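Local coordinates for protein ammonium transporter (Kuenenia stuttgartiensis, PDB 6EU6) that probably senses ammonium at the membrane, acting as the Amt-type sensor part of a histidine kinase that passes the signal on, at residues A40-L45 and R397-A402; T32-S37 and I201-V206. All blocks are in the same frame, centred on the assembly; numbering follows the deposited sequence.

How the contacts relate
From the N terminus, the chain leaves helix 2-34 through 32-37, the first half of contact 2, and after a short turn enters helix 40-67 at 40-45, the first half of contact 1. Residues 201-206, just ahead of helix 206-226, then close contact 2 over a loop of 163 residues; 397-402, after helix 392-397, closes contact 1 over 351. The two loops therefore cross. Their centres lie about 12 Å apart, and Ala40 packs on Thr32 between them. Together they tie the end of one helix and the start of the next to the loop leading into helix 206-226 and to the C-terminal tail; between subunits, Ile41 packs on Val206 of a neighbouring copy.

Contact 1 of 2, residues A40-L45 and R397-A402; sequences AISIAL and RGLNVA
Asn400 turns the oxygen of its carboxamide to the first turn of helix 40-67, where Ser42 N donates to Asn400 OD1 at 3.2 Å. The bond is bent, 144° at the hydrogen, and the donor is tilted 30° from the carbonyl plane. Ile41 N lies 3.0 Å from the same OD1, while Asn400 ND2 faces the flank of Ile41, 3.5 Å from Ile41 CG1. The two side chains cross obliquely: with CG1 of Ile41 anti to its carbonyl carbon (chi1 -59°), CD1 runs out along the amide and ends 3.7 Å from Asn400 CB. Ser42 meets the tail alongside, its OG 3.5 Å from Leu399 CB and also near Leu399 CD1. This hydroxyl has its polar partner in Asn39 O, and a bound sulfate lies close to it. Asn39 OD1 in turn bonds to Leu399 N, a second tie between tail and helix start, and Ala40 packs on Pro207 of a neighbouring subunit. Asn400 sits at the centre of an inverse gamma turn, which bends the tail after helix 392-397. The result is a surface junction in the Amt fold, with a C-terminal turn offering a side-chain oxygen to a backbone N-H in a helix's first turn.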
loop_
_atom_site.group_PDB
_atom_site.type_symbol
_atom_site.label_atom_id
_atom_site.label_comp_id
_atom_site.label_asym_id
_atom_site.label_seq_id
_atom_site.Cartn_x
_atom_site.Cartn_y
_atom_site.Cartn_z
ATOM N N ALA A 40 22.448 -0.598 -0.406
ATOM C CA ALA A 40 20.999 -0.667 -0.551
ATOM C C ALA A 40 20.525 -2.060 -0.889
ATOM O O ALA A 40 19.490 -2.489 -0.413
ATOM C CB ALA A 40 20.564 0.248 -1.680
ATOM N N ILE A 41 21.300 -2.791 -1.702
ATOM C CA ILE A 41 20.948 -4.169 -2.038
ATOM C C ILE A 41 20.956 -5.023 -0.803
ATOM O O ILE A 41 19.993 -5.832 -0.617
ATOM C CB ILE A 41 21.866 -4.762 -3.177
ATOM C CG1 ILE A 41 21.735 -3.889 -4.457
ATOM C CG2 ILE A 41 21.477 -6.209 -3.490
ATOM C CD1 ILE A 41 22.761 -4.241 -5.557
ATOM N N SER A 42 22.000 -4.950 0.041
ATOM C CA SER A 42 22.080 -5.896 1.139
ATOM C C SER A 42 20.926 -5.625 2.101
ATOM O O SER A 42 20.376 -6.515 2.689
ATOM C CB SER A 42 23.363 -5.818 1.978
ATOM O OG SER A 42 23.529 -4.522 2.481
ATOM N N ILE A 43 20.616 -4.363 2.337
ATOM C CA ILE A 43 19.612 -4.072 3.303
ATOM C C ILE A 43 18.201 -4.468 2.779
ATOM O O ILE A 43 17.367 -4.960 3.549
ATOM C CB ILE A 43 19.820 -2.653 3.912
ATOM C CG1 ILE A 43 19.037 -2.511 5.218
ATOM C CG2 ILE A 43 19.500 -1.584 2.922
ATOM C CD1 ILE A 43 19.597 -3.305 6.408
ATOM N N ALA A 44 17.937 -4.326 1.485
ATOM C CA ALA A 44 16.653 -4.760 0.948
ATOM C C ALA A 44 16.490 -6.263 1.152
ATOM O O ALA A 44 15.454 -6.755 1.631
ATOM C CB ALA A 44 16.510 -4.402 -0.535
ATOM N N LEU A 45 17.537 -6.997 0.851
ATOM C CA LEU A 45 17.511 -8.441 0.964
ATOM C C LEU A 45 17.409 -8.975 2.390
ATOM O O LEU A 45 16.709 -9.968 2.599
ATOM C CB LEU A 45 18.722 -9.050 0.292
ATOM C CG LEU A 45 18.671 -8.750 -1.208
ATOM C CD1 LEU A 45 19.933 -9.325 -1.826
ATOM C CD2 LEU A 45 17.427 -9.290 -1.911
ATOM N N ARG A 397 33.881 -0.983 0.112
ATOM C CA ARG A 397 33.364 -1.225 -1.215
ATOM C C ARG A 397 31.824 -1.236 -1.209
ATOM O O ARG A 397 31.202 -0.832 -2.154
ATOM C CB ARG A 397 33.866 -2.566 -1.708
ATOM C CG ARG A 397 34.270 -2.559 -3.175
ATOM C CD ARG A 397 35.502 -3.429 -3.388
ATOM N NE ARG A 397 35.289 -4.762 -2.820
ATOM C CZ ARG A 397 36.210 -5.472 -2.168
ATOM N NH1 ARG A 397 35.900 -6.673 -1.673
ATOM N NH2 ARG A 397 37.435 -4.990 -1.998
ATOM N N GLY A 398 31.207 -1.746 -0.156
ATOM C CA GLY A 398 29.771 -1.889 -0.160
ATOM C C GLY A 398 29.392 -3.343 -0.081
ATOM O O GLY A 398 30.052 -4.198 -0.675
ATOM N N LEU A 399 28.328 -3.652 0.636
ATOM C CA LEU A 399 27.881 -5.024 0.766
ATOM C C LEU A 399 27.231 -5.521 -0.503
ATOM O O LEU A 399 27.051 -6.702 -0.690
ATOM C CB LEU A 399 26.955 -5.203 1.938
ATOM C CG LEU A 399 27.554 -4.855 3.274
ATOM C CD1 LEU A 399 26.538 -5.048 4.350
ATOM C CD2 LEU A 399 28.710 -5.761 3.546
ATOM N N ASN A 400 26.876 -4.600 -1.375
ATOM C CA ASN A 400 26.304 -4.972 -2.674
ATOM C C ASN A 400 27.438 -5.536 -3.521
ATOM O O ASN A 400 27.940 -4.841 -4.387
ATOM C CB ASN A 400 25.758 -3.740 -3.409
ATOM C CG ASN A 400 24.702 -2.987 -2.622
ATOM O OD1 ASN A 400 24.275 -3.418 -1.569
ATOM N ND2 ASN A 400 24.294 -1.847 -3.145
ATOM N N VAL A 401 27.844 -6.785 -3.319
ATOM C CA VAL A 401 29.023 -7.247 -4.035
ATOM C C VAL A 401 28.693 -8.177 -5.164
ATOM O O VAL A 401 28.923 -7.851 -6.292
ATOM C CB VAL A 401 30.086 -7.848 -3.106
ATOM C CG1 VAL A 401 31.469 -7.603 -3.701
ATOM C CG2 VAL A 401 30.023 -7.236 -1.719
ATOM N N ALA A 402 28.119 -9.315 -4.848
ATOM C CA ALA A 402 27.733 -10.260 -5.871
ATOM C C ALA A 402 26.974 -9.718 -7.073
ATOM O O ALA A 402 27.290 -10.176 -8.160
ATOM C CB ALA A 402 27.007 -11.446 -5.278
#

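Contact 2 of 2, residues T32-S37 and I201-V206; sequences TGFSQS and IGLHNV
Gly33, Phe34 and Ser35 each give a backbone carbonyl oxygen to the segment 201-206, so the C-terminal end of helix 2-34 in this Amt fold is met by the loop leading into helix 206-226. Leu203 N donates to Phe34 O at 2.8 Å in a nearly straight bond (167°), although it comes from well above the carbonyl plane. Asn205 N reaches Gly33 O at 3.1 Å, in the carbonyl plane and on a lone pair. His204 N bonds to Ser35 O at 3.3 Å, again from above the plane. Gly33 O takes a CA-H...O contact from Leu203 as well. A side chain at Gly33 would run into Asn205 O, and one at Gly202 into Phe34 O. Asn205 is the N-cap of helix 206-226; its CG, anti to the backbone N (chi1 -164°), leads OD1 away from helix 2-34 to Leu208 N. On the other segment, Gln36 N is satisfied by Glu117 OE1. Leu203 CD1 stands over the centre of the Phe34 ring, 3.6 Å from the centroid, and the ring also meets that of Tyr30. Putting an alanine at Phe34 would probably leave a gap under Leu203 CD1 and deprive Tyr30 of its ring partner. At the exposed end, Gln36 CA lies over one face of the His204 imidazole, 3.8 Å from its centroid, while Ser37 CB sits in plane at the edge, 3.7 Å from His204 ND1.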
loop_
_atom_site.group_PDB
_atom_site.type_symbol
_atom_site.label_atom_id
_atom_site.label_comp_id
_atom_site.label_asym_id
_atom_site.label_seq_id
_atom_site.Cartn_x
_atom_site.Cartn_y
_atom_site.Cartn_z
ATOM N N THR A 32 16.527 1.275 3.624
ATOM C CA THR A 32 17.234 1.470 2.388
ATOM C C THR A 32 17.469 2.996 2.212
ATOM O O THR A 32 18.572 3.440 1.944
ATOM C CB THR A 32 16.463 0.916 1.248
ATOM O OG1 THR A 32 16.230 -0.466 1.417
ATOM C CG2 THR A 32 17.221 1.131 -0.113
ATOM N N GLY A 33 16.444 3.814 2.447
ATOM C CA GLY A 33 16.605 5.248 2.374
ATOM C C GLY A 33 17.701 5.824 3.247
ATOM O O GLY A 33 18.458 6.730 2.847
ATOM N N PHE A 34 17.759 5.340 4.481
ATOM C CA PHE A 34 18.764 5.765 5.468
ATOM C C PHE A 34 20.185 5.201 5.153
ATOM O O PHE A 34 21.125 5.598 5.733
ATOM C CB PHE A 34 18.362 5.339 6.890
ATOM C CG PHE A 34 17.671 6.394 7.673
ATOM C CD1 PHE A 34 16.305 6.625 7.500
ATOM C CD2 PHE A 34 18.352 7.143 8.613
ATOM C CE1 PHE A 34 15.647 7.590 8.228
ATOM C CE2 PHE A 34 17.691 8.125 9.346
ATOM C CZ PHE A 34 16.329 8.346 9.152
ATOM N N SER A 35 20.291 4.275 4.253
ATOM C CA SER A 35 21.542 3.602 4.009
ATOM C C SER A 35 22.369 4.375 2.958
ATOM O O SER A 35 21.868 5.205 2.196
ATOM C CB SER A 35 21.291 2.158 3.550
ATOM O OG SER A 35 21.241 1.974 2.135
ATOM N N GLN A 36 23.636 4.049 2.928
ATOM C CA GLN A 36 24.480 4.524 1.858
ATOM C C GLN A 36 24.080 3.754 0.661
ATOM O O GLN A 36 23.757 2.598 0.730
ATOM C CB GLN A 36 25.957 4.322 2.201
ATOM C CG GLN A 36 26.415 5.147 3.446
ATOM C CD GLN A 36 27.823 4.653 3.764
ATOM O OE1 GLN A 36 28.745 4.951 3.079
ATOM N NE2 GLN A 36 27.917 3.743 4.678
ATOM N N SER A 37 24.023 4.438 -0.442
ATOM C CA SER A 37 23.664 3.862 -1.713
ATOM C C SER A 37 24.391 2.541 -2.063
ATOM O O SER A 37 23.747 1.583 -2.514
ATOM C CB SER A 37 23.821 4.957 -2.782
ATOM O OG SER A 37 24.226 4.340 -3.929
ATOM N N ILE A 201 26.804 9.717 8.007
ATOM C CA ILE A 201 26.995 8.733 6.970
ATOM C C ILE A 201 25.617 8.320 6.390
ATOM O O ILE A 201 24.670 8.128 7.085
ATOM C CB ILE A 201 27.578 7.467 7.616
ATOM C CG1 ILE A 201 28.926 7.719 8.201
ATOM C CG2 ILE A 201 27.752 6.353 6.609
ATOM C CD1 ILE A 201 29.430 6.458 8.839
ATOM N N GLY A 202 25.482 8.077 5.124
ATOM C CA GLY A 202 24.179 7.571 4.692
ATOM C C GLY A 202 23.054 8.590 4.654
ATOM O O GLY A 202 23.290 9.783 4.562
ATOM N N LEU A 203 21.819 8.087 4.726
ATOM C CA LEU A 203 20.639 8.795 4.314
ATOM C C LEU A 203 20.787 9.273 2.857
ATOM O O LEU A 203 20.561 10.406 2.550
ATOM C CB LEU A 203 20.264 9.901 5.325
ATOM C CG LEU A 203 18.797 10.379 5.390
ATOM C CD1 LEU A 203 17.721 9.297 5.513
ATOM C CD2 LEU A 203 18.668 11.314 6.558
ATOM N N HIS A 204 21.137 8.386 1.952
ATOM C CA HIS A 204 21.292 8.781 0.552
ATOM C C HIS A 204 19.965 8.788 -0.259
ATOM O O HIS A 204 19.972 8.973 -1.488
ATOM C CB HIS A 204 22.282 7.845 -0.114
ATOM C CG HIS A 204 23.700 8.025 0.357
ATOM N ND1 HIS A 204 24.792 7.390 -0.235
ATOM C CD2 HIS A 204 24.203 8.762 1.379
ATOM C CE1 HIS A 204 25.879 7.713 0.424
ATOM N NE2 HIS A 204 25.550 8.513 1.426
ATOM N N ASN A 205 18.822 8.497 0.381
ATOM C CA ASN A 205 17.592 8.497 -0.370
ATOM C C ASN A 205 16.477 8.912 0.604
ATOM O O ASN A 205 15.716 8.110 1.090
ATOM C CB ASN A 205 17.392 7.199 -1.122
ATOM C CG ASN A 205 16.322 7.317 -2.211
ATOM O OD1 ASN A 205 15.419 8.128 -2.141
ATOM N ND2 ASN A 205 16.374 6.444 -3.161
ATOM N N VAL A 206 16.463 10.209 0.875
ATOM C CA VAL A 206 15.467 10.830 1.664
ATOM C C VAL A 206 14.060 10.596 1.137
ATOM O O VAL A 206 13.159 10.265 1.937
ATOM C CB VAL A 206 15.798 12.289 1.907
ATOM C CG1 VAL A 206 14.666 13.025 2.624
ATOM C CG2 VAL A 206 17.000 12.342 2.795
#